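Local coordinates for alanine dehydrogenase/pyridine nucleotide transhydrogenase (Mycobacterium smegmatis str. MC2 155, PDB 3P2Y), which probably takes part, as the alpha 1 subunit of a pyridine nucleotide transhydrogenase, in hydride transfer between NADH and NADP coupled to proton translocation, at residues 261-266 with 290-295. Numbering follows the deposited sequence.
Sequences DAITKF and TGMQPG. With NA (sodium ion), chain E.
I263, T264 and F266 meet G291 and M292 where two connections of a Rossmann-type nucleotide-binding fold run into their strands. Residues 261-266 lead from helix 249-263 to strand 268-271 through a type I beta turn, I263 to F266. Residues 290-295 lead from helix 286-290 to strand 297-300, the next strand of the parallel part of the sheet. M292 and T264 carry the largest shares of the contact. The M292 side chain crosses that of I263 at a slant, with SD 3.8 Å from I263 CG2. V269 lies against both residues. The M292 chain bends at its last torsion (chi3 65°), and CE lies 3.6 Å from F266 O. T264 sets its CB 3.4 Å from G291 O, while CG2 lies over the backbone of G291. Its OG1 sits between its own N and carbonyl carbon (chi1 69°) and donates to D261 O of the preceding helical turn. The CB of F266 is directed away from 290-295, and its side chain packs on S186 and L188. Two waters join the backbones. One links T264 O, F266 O and Q293 N. The other donates to T264 O and G291 O and accepts from Q293 NE2. Beside them, K265 O binds a sodium ion at 2.6 Å, and five waters lie round it, one of them distant.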
loop_
_atom_site.group_PDB
_atom_site.type_symbol
_atom_site.label_atom_id
_atom_site.label_comp_id
_atom_site.label_asym_id
_atom_site.label_seq_id
_atom_site.Cartn_x
_atom_site.Cartn_y
_atom_site.Cartn_z
ATOM N N ASP A 261 17.125 13.940 -16.751
ATOM C CA ASP A 261 15.998 14.807 -17.112
ATOM C C ASP A 261 14.682 14.045 -17.174
ATOM O O ASP A 261 13.638 14.541 -16.726
ATOM C CB ASP A 261 16.219 15.462 -18.483
ATOM C CG ASP A 261 17.350 16.479 -18.485
ATOM O OD1 ASP A 261 17.812 16.900 -17.398
ATOM O OD2 ASP A 261 17.784 16.857 -19.601
ATOM N N ALA A 262 14.727 12.844 -17.744
ATOM C CA ALA A 262 13.516 12.058 -17.859
ATOM C C ALA A 262 12.948 11.759 -16.469
ATOM O O ALA A 262 11.750 11.921 -16.258
ATOM C CB ALA A 262 13.758 10.802 -18.632
ATOM N N ILE A 263 13.807 11.361 -15.532
ATOM C CA ILE A 263 13.359 11.003 -14.156
ATOM C C ILE A 263 12.564 12.126 -13.486
ATOM O O ILE A 263 11.559 11.878 -12.787
ATOM C CB ILE A 263 14.545 10.557 -13.275
ATOM C CG1 ILE A 263 15.108 9.209 -13.755
ATOM C CG2 ILE A 263 14.165 10.516 -11.768
ATOM C CD1 ILE A 263 16.552 8.968 -13.298
ATOM N N THR A 264 12.982 13.374 -13.722
ATOM C CA THR A 264 12.340 14.507 -13.049
ATOM C C THR A 264 10.874 14.630 -13.382
ATOM O O THR A 264 10.134 15.269 -12.633
ATOM C CB THR A 264 13.044 15.878 -13.381
ATOM O OG1 THR A 264 12.819 16.245 -14.755
ATOM C CG2 THR A 264 14.517 15.786 -13.091
ATOM N N LYS A 265 10.451 14.002 -14.487
ATOM C CA LYS A 265 9.076 14.131 -14.998
ATOM C C LYS A 265 8.064 13.169 -14.355
ATOM O O LYS A 265 6.864 13.291 -14.603
ATOM C CB LYS A 265 8.986 13.911 -16.513
ATOM C CG LYS A 265 9.942 14.737 -17.378
ATOM C CD LYS A 265 9.835 16.219 -17.085
ATOM C CE LYS A 265 10.526 17.028 -18.184
ATOM N NZ LYS A 265 10.491 18.483 -17.852
ATOM N N PHE A 266 8.532 12.247 -13.533
ATOM C CA PHE A 266 7.651 11.157 -13.055
ATOM C C PHE A 266 7.228 11.320 -11.605
ATOM O O PHE A 266 7.994 11.863 -10.789
ATOM C CB PHE A 266 8.343 9.809 -13.247
ATOM C CG PHE A 266 8.405 9.392 -14.686
ATOM C CD1 PHE A 266 7.376 8.656 -15.247
ATOM C CD2 PHE A 266 9.485 9.785 -15.481
ATOM C CE1 PHE A 266 7.432 8.283 -16.607
ATOM C CE2 PHE A 266 9.544 9.445 -16.835
ATOM C CZ PHE A 266 8.519 8.701 -17.394
ATOM N N THR A 290 16.133 15.197 -6.813
ATOM C CA THR A 290 15.842 16.557 -6.362
ATOM C C THR A 290 14.973 17.330 -7.347
ATOM O O THR A 290 14.186 18.207 -6.941
ATOM C CB THR A 290 17.188 17.324 -6.131
ATOM O OG1 THR A 290 17.933 16.618 -5.146
ATOM C CG2 THR A 290 16.965 18.737 -5.659
ATOM N N GLY A 291 15.122 17.001 -8.628
ATOM C CA GLY A 291 14.368 17.641 -9.712
ATOM C C GLY A 291 12.933 17.138 -9.862
ATOM O O GLY A 291 12.151 17.722 -10.615
ATOM N N MET A 292 12.586 16.047 -9.167
ATOM C CA MET A 292 11.207 15.539 -9.180
ATOM C C MET A 292 10.270 16.481 -8.400
ATOM O O MET A 292 10.708 17.254 -7.529
ATOM C CB MET A 292 11.146 14.113 -8.604
ATOM C CG MET A 292 11.930 13.095 -9.450
ATOM S SD MET A 292 12.203 11.489 -8.640
ATOM C CE MET A 292 10.519 10.873 -8.485
ATOM N N GLN A 293 8.994 16.456 -8.748
ATOM C CA GLN A 293 8.021 17.327 -8.091
ATOM C C GLN A 293 7.835 16.901 -6.643
ATOM O O GLN A 293 7.939 15.718 -6.327
ATOM C CB GLN A 293 6.675 17.293 -8.829
ATOM C CG GLN A 293 6.690 18.055 -10.167
ATOM C CD GLN A 293 7.011 19.546 -10.006
ATOM O OE1 GLN A 293 6.356 20.262 -9.239
ATOM N NE2 GLN A 293 8.024 20.016 -10.726
ATOM N N PRO A 294 7.528 17.863 -5.754
ATOM C CA PRO A 294 7.220 17.504 -4.369
ATOM C C PRO A 294 6.160 16.403 -4.303
ATOM O O PRO A 294 5.222 16.426 -5.102
ATOM C CB PRO A 294 6.638 18.808 -3.790
ATOM C CG PRO A 294 7.358 19.890 -4.559
ATOM C CD PRO A 294 7.461 19.324 -5.985
ATOM N N GLY A 295 6.314 15.479 -3.353
ATOM C CA GLY A 295 5.350 14.383 -3.159
ATOM C C GLY A 295 5.558 13.189 -4.081
ATOM O O GLY A 295 4.877 12.142 -3.930
HETATM NA NA NA E . 4.805 14.963 -14.592
HETATM O O HOH W 1 8.181 14.635 -10.878
HETATM O O HOH W 2 9.586 17.969 -12.209
HETATM O O HOH W 3 6.558 16.936 -14.381
HETATM O O HOH W 4 4.836 13.531 -16.885
HETATM O O HOH W 5 3.461 13.223 -13.997
HETATM O O HOH W 6 2.812 16.160 -13.664
HETATM O O HOH W 7 5.582 14.871 -11.706
#